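Neutral ceramidase (Pseudomonas aeruginosa, PDB 2ZWS) hydrolyses the N-acyl bond of ceramides to release sphingosine and a free fatty acid, and also runs the reverse synthesis, as a zinc-dependent secreted amidase. Local coordinates at residues M38-V46 against L56-G64; N90-T98 against N439-Y448. All coordinates share one frame; numbering follows the deposited sequence.

Both contacts lie near the centre of the folded chain, each about 8 Å from it and with centres about 11 Å apart, and they share one mixed sheet. Contact 1 is complete before contact 2 opens: the hairpin of strands 41-49 and 55-61 comes first in the chain, followed by strand 91-95, which lies parallel to strand 55-61, and the loop 439-448 returns more than 300 residues later. The two touch directly, probably through Tyr58 OH and the Asn439 amide. Gly64, in the loop after strand 55-61, accepts a hydrogen bond from His97 on the ring nitrogen that does not bind zinc, linking the hairpin of contact 1 to the metal centre of contact 2.

Contact 1 of 2, residues M38-V46 against L56-G64; sequences MRQWARAFV and LVYVNTDLG. With FMT (formic acid), chain E.
Asp62 reaches back across the end of the hairpin to Trp41 and Arg43. Its CG stands beside the backbone N, anti to the carbonyl carbon (chi1 -69°), which turns OD2 toward the neighbouring strand. There OD2 accepts from two donors: Trp41 N at 2.9 Å, arriving on its anti side, and Arg43 NH1 at 3.0 Å, a salt bridge on its syn side. NH1 alone meets OD2, in the guanidinium plane, with the carboxylate turned 71° against it. The Arg43 chain is extended from CG to NE, and NE makes a second salt bridge with Glu228; the arginine therefore spans two acids, which would probably favour their charged forms. NH1 also donates to a water, at 2.8 Å, that lies near Asn60 O and a bound formic acid, probably from the crystallisation liquor. Asn60 ND2 donates to O2 of the formic acid at 2.8 Å.

Farther along the same face, Phe45 and Tyr58 lie side by side and point the same way, CD1 of one ring 4.0 Å from CD1 of the other. Tyr58 O sits at the edge of the Phe45 ring. Beyond the two segments, the Tyr58 hydroxyl reaches Asn439. Small apolar groups occupy the other face: Ala44 CB rests 3.8 Å from Val59 CG2, Val46 CG2 meets Val57 CG2 at 3.7 Å, and helix 120-138 packs against this side.

Paired backbone bonds at Arg43-Asn60 and Phe45-Tyr58 run between the strands, and Asp62 N to Trp41 O extends them into the inverse gamma turn centred on Asp62. The arrangement is an antiparallel beta hairpin within the central mixed sheet, and the face with Arg43 and Phe45 also carries Asn60, an inferred substrate-binding residue.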
loop_
_atom_site.group_PDB
_atom_site.type_symbol
_atom_site.label_atom_id
_atom_site.label_comp_id
_atom_site.label_asym_id
_atom_site.label_seq_id
_atom_site.Cartn_x
_atom_site.Cartn_y
_atom_site.Cartn_z
ATOM N N MET A 38 7.535 10.501 4.626
ATOM C CA MET A 38 6.684 10.946 3.534
ATOM C C MET A 38 5.265 10.456 3.810
ATOM O O MET A 38 5.069 9.442 4.499
ATOM C CB MET A 38 7.195 10.456 2.158
ATOM C CG MET A 38 8.557 11.043 1.701
ATOM S SD MET A 38 8.891 11.053 -0.103
ATOM C CE MET A 38 8.636 9.322 -0.505
ATOM N N ARG A 39 4.279 11.192 3.289
ATOM C CA ARG A 39 2.892 10.814 3.515
ATOM C C ARG A 39 2.490 9.616 2.649
ATOM O O ARG A 39 3.197 9.240 1.701
ATOM C CB ARG A 39 1.951 11.996 3.261
ATOM C CG ARG A 39 2.010 13.011 4.423
ATOM C CD ARG A 39 0.860 14.077 4.371
ATOM N NE ARG A 39 0.949 14.859 5.613
ATOM C CZ ARG A 39 0.093 14.808 6.635
ATOM N NH1 ARG A 39 -1.051 14.132 6.560
ATOM N NH2 ARG A 39 0.373 15.495 7.740
ATOM N N GLN A 40 1.344 9.038 2.999
ATOM C CA GLN A 40 0.722 7.948 2.267
ATOM C C GLN A 40 -0.420 8.490 1.415
ATOM O O GLN A 40 -1.228 9.316 1.899
ATOM C CB GLN A 40 0.143 6.950 3.275
ATOM C CG GLN A 40 1.211 6.338 4.199
ATOM C CD GLN A 40 0.577 5.525 5.297
ATOM O OE1 GLN A 40 0.435 4.309 5.170
ATOM N NE2 GLN A 40 0.138 6.173 6.323
ATOM N N TRP A 41 -0.521 8.003 0.174
ATOM C CA TRP A 41 -1.516 8.523 -0.785
ATOM C C TRP A 41 -2.306 7.390 -1.418
ATOM O O TRP A 41 -1.808 6.227 -1.554
ATOM C CB TRP A 41 -0.820 9.316 -1.919
ATOM C CG TRP A 41 -0.006 10.447 -1.331
ATOM C CD1 TRP A 41 1.309 10.414 -0.944
ATOM C CD2 TRP A 41 -0.484 11.771 -1.035
ATOM N NE1 TRP A 41 1.679 11.639 -0.415
ATOM C CE2 TRP A 41 0.593 12.486 -0.453
ATOM C CE3 TRP A 41 -1.715 12.410 -1.193
ATOM C CZ2 TRP A 41 0.470 13.809 -0.043
ATOM C CZ3 TRP A 41 -1.839 13.726 -0.785
ATOM C CH2 TRP A 41 -0.757 14.413 -0.206
ATOM N N ALA A 42 -3.560 7.710 -1.745
ATOM C CA ALA A 42 -4.353 6.920 -2.671
ATOM C C ALA A 42 -4.268 7.612 -4.031
ATOM O O ALA A 42 -4.476 8.822 -4.133
ATOM C CB ALA A 42 -5.805 6.872 -2.227
ATOM N N ARG A 43 -3.964 6.832 -5.054
ATOM C CA ARG A 43 -3.828 7.355 -6.429
ATOM C C ARG A 43 -4.871 6.633 -7.261
ATOM O O ARG A 43 -4.822 5.400 -7.401
ATOM C CB ARG A 43 -2.409 7.057 -6.947
ATOM C CG ARG A 43 -1.335 7.960 -6.330
ATOM C CD ARG A 43 0.089 7.562 -6.752
ATOM N NE ARG A 43 1.098 8.504 -6.260
ATOM C CZ ARG A 43 1.702 8.399 -5.075
ATOM N NH1 ARG A 43 1.401 7.379 -4.278
ATOM N NH2 ARG A 43 2.612 9.303 -4.681
ATOM N N ALA A 44 -5.830 7.386 -7.776
ATOM C CA ALA A 44 -6.996 6.832 -8.473
ATOM C C ALA A 44 -6.931 7.102 -9.952
ATOM O O ALA A 44 -6.578 8.231 -10.377
ATOM C CB ALA A 44 -8.283 7.433 -7.918
ATOM N N PHE A 45 -7.337 6.093 -10.725
ATOM C CA PHE A 45 -7.284 6.170 -12.191
ATOM C C PHE A 45 -8.654 5.750 -12.670
ATOM O O PHE A 45 -9.016 4.575 -12.599
ATOM C CB PHE A 45 -6.226 5.209 -12.748
ATOM C CG PHE A 45 -4.840 5.516 -12.271
ATOM C CD1 PHE A 45 -4.444 5.178 -10.968
ATOM C CD2 PHE A 45 -3.938 6.198 -13.099
ATOM C CE1 PHE A 45 -3.156 5.472 -10.518
ATOM C CE2 PHE A 45 -2.634 6.496 -12.646
ATOM C CZ PHE A 45 -2.251 6.126 -11.366
ATOM N N VAL A 46 -9.420 6.738 -13.112
ATOM C CA VAL A 46 -10.741 6.471 -13.678
ATOM C C VAL A 46 -10.580 6.344 -15.175
ATOM O O VAL A 46 -9.944 7.215 -15.781
ATOM C CB VAL A 46 -11.729 7.659 -13.376
ATOM C CG1 VAL A 46 -13.054 7.412 -14.049
ATOM C CG2 VAL A 46 -11.942 7.785 -11.885
ATOM N N LEU A 56 -14.436 2.312 -15.333
ATOM C CA LEU A 56 -13.721 1.565 -14.321
ATOM C C LEU A 56 -12.925 2.541 -13.476
ATOM O O LEU A 56 -12.515 3.595 -13.963
ATOM C CB LEU A 56 -12.734 0.600 -14.993
ATOM C CG LEU A 56 -13.345 -0.464 -15.924
ATOM C CD1 LEU A 56 -12.209 -1.189 -16.605
ATOM C CD2 LEU A 56 -14.227 -1.444 -15.185
ATOM N N VAL A 57 -12.686 2.183 -12.220
ATOM C CA VAL A 57 -11.702 2.929 -11.433
ATOM C C VAL A 57 -10.766 1.952 -10.703
ATOM O O VAL A 57 -11.201 0.972 -10.070
ATOM C CB VAL A 57 -12.361 3.999 -10.495
ATOM C CG1 VAL A 57 -13.316 3.367 -9.489
ATOM C CG2 VAL A 57 -11.290 4.847 -9.805
ATOM N N TYR A 58 -9.472 2.240 -10.831
ATOM C CA TYR A 58 -8.415 1.512 -10.149
ATOM C C TYR A 58 -7.713 2.478 -9.190
ATOM O O TYR A 58 -7.386 3.604 -9.574
ATOM C CB TYR A 58 -7.404 0.977 -11.187
ATOM C CG TYR A 58 -6.152 0.425 -10.586
ATOM C CD1 TYR A 58 -5.021 1.230 -10.396
ATOM C CD2 TYR A 58 -6.105 -0.903 -10.189
ATOM C CE1 TYR A 58 -3.862 0.731 -9.817
ATOM C CE2 TYR A 58 -4.938 -1.443 -9.621
ATOM C CZ TYR A 58 -3.832 -0.614 -9.431
ATOM O OH TYR A 58 -2.693 -1.143 -8.865
ATOM N N VAL A 59 -7.598 2.073 -7.922
ATOM C CA VAL A 59 -6.921 2.902 -6.928
ATOM C C VAL A 59 -5.764 2.128 -6.324
ATOM O O VAL A 59 -5.958 1.001 -5.839
ATOM C CB VAL A 59 -7.898 3.394 -5.779
ATOM C CG1 VAL A 59 -7.185 4.345 -4.851
ATOM C CG2 VAL A 59 -9.181 4.056 -6.348
ATOM N N ASN A 60 -4.554 2.688 -6.394
ATOM C CA ASN A 60 -3.436 2.067 -5.692
ATOM C C ASN A 60 -3.086 2.912 -4.457
ATOM O O ASN A 60 -3.079 4.144 -4.526
ATOM C CB ASN A 60 -2.193 1.908 -6.599
ATOM C CG ASN A 60 -1.183 0.916 -6.047
ATOM O OD1 ASN A 60 -1.519 -0.212 -5.663
ATOM N ND2 ASN A 60 0.061 1.319 -6.067
ATOM N N THR A 61 -2.881 2.248 -3.320
ATOM C CA THR A 61 -2.724 2.925 -2.043
ATOM C C THR A 61 -1.364 2.628 -1.392
ATOM O O THR A 61 -0.851 1.479 -1.439
ATOM C CB THR A 61 -3.854 2.495 -1.051
ATOM O OG1 THR A 61 -3.755 1.078 -0.779
ATOM C CG2 THR A 61 -5.267 2.872 -1.616
ATOM N N ASP A 62 -0.798 3.658 -0.762
ATOM C CA ASP A 62 0.446 3.517 -0.009
ATOM C C ASP A 62 0.193 2.875 1.388
ATOM O O ASP A 62 0.408 3.518 2.425
ATOM C CB ASP A 62 1.131 4.886 0.160
ATOM C CG ASP A 62 1.683 5.472 -1.137
ATOM O OD1 ASP A 62 2.305 4.742 -1.937
ATOM O OD2 ASP A 62 1.567 6.707 -1.319
ATOM N N LEU A 63 -0.241 1.619 1.377
ATOM C CA LEU A 63 -0.633 0.886 2.585
ATOM C C LEU A 63 -0.008 -0.497 2.562
ATOM O O LEU A 63 0.377 -0.998 1.497
ATOM C CB LEU A 63 -2.165 0.699 2.640
ATOM C CG LEU A 63 -2.960 2.009 2.692
ATOM C CD1 LEU A 63 -4.428 1.744 2.545
ATOM C CD2 LEU A 63 -2.667 2.736 4.010
ATOM N N GLY A 64 0.042 -1.161 3.723
ATOM C CA GLY A 64 0.509 -2.544 3.785
ATOM C C GLY A 64 -0.412 -3.460 3.011
ATOM O O GLY A 64 0.029 -4.419 2.366
HETATM C C FMT E . 2.655 3.938 -5.657
HETATM O O1 FMT E . 3.281 4.397 -4.645
HETATM O O2 FMT E . 1.411 3.802 -5.885
HETATM O O HOH W 1 -0.496 5.308 -4.162
#

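Contact 2 of 2, residues N90-T98 against N439-Y448. With ZN (zinc ion), chain B; FMT (formic acid), chain D.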
loop_
_atom_site.group_PDB
_atom_site.type_symbol
_atom_site.label_atom_id
_atom_site.label_comp_id
_atom_site.label_asym_id
_atom_site.label_seq_id
_atom_site.Cartn_x
_atom_site.Cartn_y
_atom_site.Cartn_z
ATOM N N ASN A 90 -16.893 -2.361 -10.572
ATOM C CA ASN A 90 -16.019 -1.465 -11.343
ATOM C C ASN A 90 -15.050 -0.640 -10.512
ATOM O O ASN A 90 -14.501 0.355 -11.007
ATOM C CB ASN A 90 -16.825 -0.574 -12.296
ATOM C CG ASN A 90 -17.584 0.502 -11.573
ATOM O OD1 ASN A 90 -17.871 0.372 -10.380
ATOM N ND2 ASN A 90 -17.964 1.558 -12.300
ATOM N N VAL A 91 -14.797 -1.083 -9.273
ATOM C CA VAL A 91 -13.853 -0.374 -8.406
ATOM C C VAL A 91 -12.830 -1.400 -7.914
ATOM O O VAL A 91 -13.226 -2.397 -7.269
ATOM C CB VAL A 91 -14.587 0.287 -7.177
ATOM C CG1 VAL A 91 -13.549 0.877 -6.220
ATOM C CG2 VAL A 91 -15.638 1.339 -7.599
ATOM N N MET A 92 -11.542 -1.158 -8.188
ATOM C CA MET A 92 -10.474 -2.047 -7.696
ATOM C C MET A 92 -9.562 -1.250 -6.788
ATOM O O MET A 92 -9.074 -0.204 -7.176
ATOM C CB MET A 92 -9.651 -2.645 -8.858
ATOM C CG MET A 92 -8.606 -3.649 -8.405
ATOM S SD MET A 92 -7.664 -4.370 -9.771
ATOM C CE MET A 92 -8.958 -5.255 -10.665
ATOM N N LEU A 93 -9.320 -1.784 -5.590
ATOM C CA LEU A 93 -8.433 -1.127 -4.623
ATOM C C LEU A 93 -7.237 -2.020 -4.399
ATOM O O LEU A 93 -7.418 -3.204 -4.156
ATOM C CB LEU A 93 -9.168 -0.927 -3.286
ATOM C CG LEU A 93 -10.520 -0.216 -3.298
ATOM C CD1 LEU A 93 -11.033 -0.094 -1.862
ATOM C CD2 LEU A 93 -10.463 1.174 -3.951
ATOM N N ALA A 94 -6.024 -1.498 -4.518
ATOM C CA ALA A 94 -4.824 -2.300 -4.325
ATOM C C ALA A 94 -3.835 -1.537 -3.465
ATOM O O ALA A 94 -3.977 -0.327 -3.252
ATOM C CB ALA A 94 -4.234 -2.648 -5.653
ATOM N N ALA A 95 -2.858 -2.250 -2.923
ATOM C CA ALA A 95 -1.874 -1.635 -2.035
ATOM C C ALA A 95 -0.445 -1.919 -2.504
ATOM O O ALA A 95 -0.167 -2.965 -3.129
ATOM C CB ALA A 95 -2.059 -2.223 -0.654
ATOM N N THR A 96 0.456 -1.021 -2.117
ATOM C CA THR A 96 1.872 -1.140 -2.459
ATOM C C THR A 96 2.614 -2.114 -1.514
ATOM O O THR A 96 3.755 -2.528 -1.814
ATOM C CB THR A 96 2.599 0.204 -2.278
ATOM O OG1 THR A 96 2.467 0.608 -0.898
ATOM C CG2 THR A 96 2.096 1.261 -3.258
ATOM N N HIS A 97 2.005 -2.412 -0.361
ATOM C CA HIS A 97 2.612 -3.310 0.651
ATOM C C HIS A 97 3.786 -2.663 1.377
ATOM O O HIS A 97 4.713 -3.336 1.836
ATOM C CB HIS A 97 2.990 -4.650 0.039
ATOM C CG HIS A 97 3.150 -5.758 1.022
ATOM N ND1 HIS A 97 2.309 -5.935 2.101
ATOM C CD2 HIS A 97 3.984 -6.836 1.002
ATOM C CE1 HIS A 97 2.668 -7.046 2.742
ATOM N NE2 HIS A 97 3.671 -7.616 2.088
ATOM N N THR A 98 3.753 -1.339 1.507
ATOM C CA THR A 98 4.685 -0.684 2.436
ATOM C C THR A 98 4.491 -1.223 3.849
ATOM O O THR A 98 3.340 -1.432 4.279
ATOM C CB THR A 98 4.540 0.863 2.441
ATOM O OG1 THR A 98 5.358 1.423 3.472
ATOM C CG2 THR A 98 3.095 1.310 2.655
ATOM N N ASN A 439 -2.485 -8.354 -10.236
ATOM C CA ASN A 439 -2.260 -7.409 -9.142
ATOM C C ASN A 439 -2.677 -8.035 -7.817
ATOM O O ASN A 439 -3.863 -8.114 -7.532
ATOM C CB ASN A 439 -3.058 -6.118 -9.438
ATOM C CG ASN A 439 -2.613 -4.919 -8.594
ATOM O OD1 ASN A 439 -2.176 -5.050 -7.424
ATOM N ND2 ASN A 439 -2.738 -3.745 -9.176
ATOM N N GLY A 440 -1.709 -8.525 -7.036
ATOM C CA GLY A 440 -1.935 -9.023 -5.663
ATOM C C GLY A 440 -2.242 -7.852 -4.734
ATOM O O GLY A 440 -2.208 -6.683 -5.160
ATOM N N TYR A 441 -2.527 -8.150 -3.470
ATOM C CA TYR A 441 -2.814 -7.116 -2.460
ATOM C C TYR A 441 -4.021 -6.254 -2.850
ATOM O O TYR A 441 -4.047 -5.057 -2.554
ATOM C CB TYR A 441 -1.611 -6.192 -2.223
ATOM C CG TYR A 441 -0.316 -6.934 -1.982
ATOM C CD1 TYR A 441 0.047 -7.330 -0.696
ATOM C CD2 TYR A 441 0.530 -7.269 -3.045
ATOM C CE1 TYR A 441 1.255 -8.036 -0.464
ATOM C CE2 TYR A 441 1.720 -7.971 -2.843
ATOM C CZ TYR A 441 2.070 -8.362 -1.553
ATOM O OH TYR A 441 3.236 -9.054 -1.400
ATOM N N ALA A 442 -5.023 -6.859 -3.485
ATOM C CA ALA A 442 -6.205 -6.084 -3.932
ATOM C C ALA A 442 -7.498 -6.487 -3.213
ATOM O O ALA A 442 -7.797 -7.695 -3.080
ATOM C CB ALA A 442 -6.405 -6.216 -5.448
ATOM N N ASN A 443 -8.248 -5.474 -2.755
ATOM C CA ASN A 443 -9.615 -5.600 -2.245
ATOM C C ASN A 443 -9.806 -6.275 -0.884
ATOM O O ASN A 443 -10.803 -5.990 -0.212
ATOM C CB ASN A 443 -10.566 -6.218 -3.279
ATOM C CG ASN A 443 -10.650 -5.417 -4.574
ATOM O OD1 ASN A 443 -10.762 -6.013 -5.667
ATOM N ND2 ASN A 443 -10.662 -4.101 -4.469
ATOM N N ALA A 444 -8.893 -7.161 -0.487
ATOM C CA ALA A 444 -8.869 -7.724 0.876
ATOM C C ALA A 444 -7.470 -8.239 1.105
ATOM O O ALA A 444 -6.620 -8.148 0.205
ATOM C CB ALA A 444 -9.898 -8.837 1.040
ATOM N N TYR A 445 -7.228 -8.787 2.288
ATOM C CA TYR A 445 -5.926 -9.396 2.545
ATOM C C TYR A 445 -6.103 -10.701 3.272
ATOM O O TYR A 445 -6.660 -10.742 4.361
ATOM C CB TYR A 445 -5.063 -8.440 3.364
ATOM C CG TYR A 445 -3.696 -9.003 3.609
ATOM C CD1 TYR A 445 -2.696 -8.950 2.626
ATOM C CD2 TYR A 445 -3.412 -9.635 4.817
ATOM C CE1 TYR A 445 -1.425 -9.525 2.867
ATOM C CE2 TYR A 445 -2.161 -10.163 5.073
ATOM C CZ TYR A 445 -1.170 -10.127 4.096
ATOM O OH TYR A 445 0.060 -10.666 4.343
ATOM N N ALA A 446 -5.613 -11.777 2.658
ATOM C CA ALA A 446 -5.755 -13.118 3.244
ATOM C C ALA A 446 -4.394 -13.819 3.195
ATOM O O ALA A 446 -4.288 -14.978 2.772
ATOM C CB ALA A 446 -6.836 -13.896 2.494
ATOM N N SER A 447 -3.372 -13.117 3.671
ATOM C CA SER A 447 -2.034 -13.668 3.853
ATOM C C SER A 447 -1.395 -14.165 2.552
ATOM O O SER A 447 -1.469 -13.501 1.563
ATOM C CB SER A 447 -2.059 -14.710 4.991
ATOM O OG SER A 447 -2.393 -14.055 6.209
ATOM N N TYR A 448 -0.783 -15.350 2.546
ATOM C CA TYR A 448 0.089 -15.764 1.431
ATOM C C TYR A 448 -0.495 -16.878 0.565
ATOM O O TYR A 448 -1.340 -17.656 1.019
ATOM C CB TYR A 448 1.503 -16.138 1.938
ATOM C CG TYR A 448 2.323 -14.936 2.379
ATOM C CD1 TYR A 448 2.125 -14.330 3.619
ATOM C CD2 TYR A 448 3.311 -14.414 1.554
ATOM C CE1 TYR A 448 2.878 -13.179 4.012
ATOM C CE2 TYR A 448 4.087 -13.325 1.926
ATOM C CZ TYR A 448 3.872 -12.678 3.152
ATOM O OH TYR A 448 4.645 -11.552 3.478
HETATM ZN ZN ZN B . 4.418 -9.597 2.559
HETATM C C FMT D . -8.771 -8.542 5.660
HETATM O O1 FMT D . -9.011 -8.274 4.456
HETATM O O2 FMT D . -9.210 -7.878 6.624
HETATM O O HOH W 2 4.908 -8.904 4.497
#
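Met92 begins the packing of strand 91-95 against the returning loop, its CG 4.5 Å from Ala442 CB. At Leu93 the backbone takes over: Asn443 N donates to Leu93 O at 2.8 Å, and the Asn443 side chain crosses that of Leu93 at about a right angle. Ala94 faces Ala442 in a single backbone bridge, their CB atoms 4.2 Å apart. Next, Ala95 N makes a weak bond to Tyr441 O.

Just past the strand, His97 reaches the metal. With CG anti to the backbone N (chi1 -160°), its imidazole comes over Tyr441, whose CE1 lies above the centre of the histidine ring, 3.3 Å from His97 CG. The planes are inclined by 34°, and His97 CB in turn lies over the tyrosine face, toward its rim, in a CH-pi contact. His97 NE2 binds zinc at 2.2 Å; metal on NE2 and Gly64 O on ND1 together fix the ring's rotation. From the loop, Tyr448 OH, with Arg160 as its outside polar partner, binds the same ion at 2.2 Å, and His204, Glu411 and a water at 2.1 Å from the zinc complete the site. Tyr441 OH and Tyr445 OH are both hydrogen-bonded to Glu411, forming a second shell.

Zinc thus joins two parts of the chain far apart in sequence, and the zinc-bound water is consistent with hydrolysis of ceramide by a metal-activated water, beside the inferred substrate-binding Tyr445.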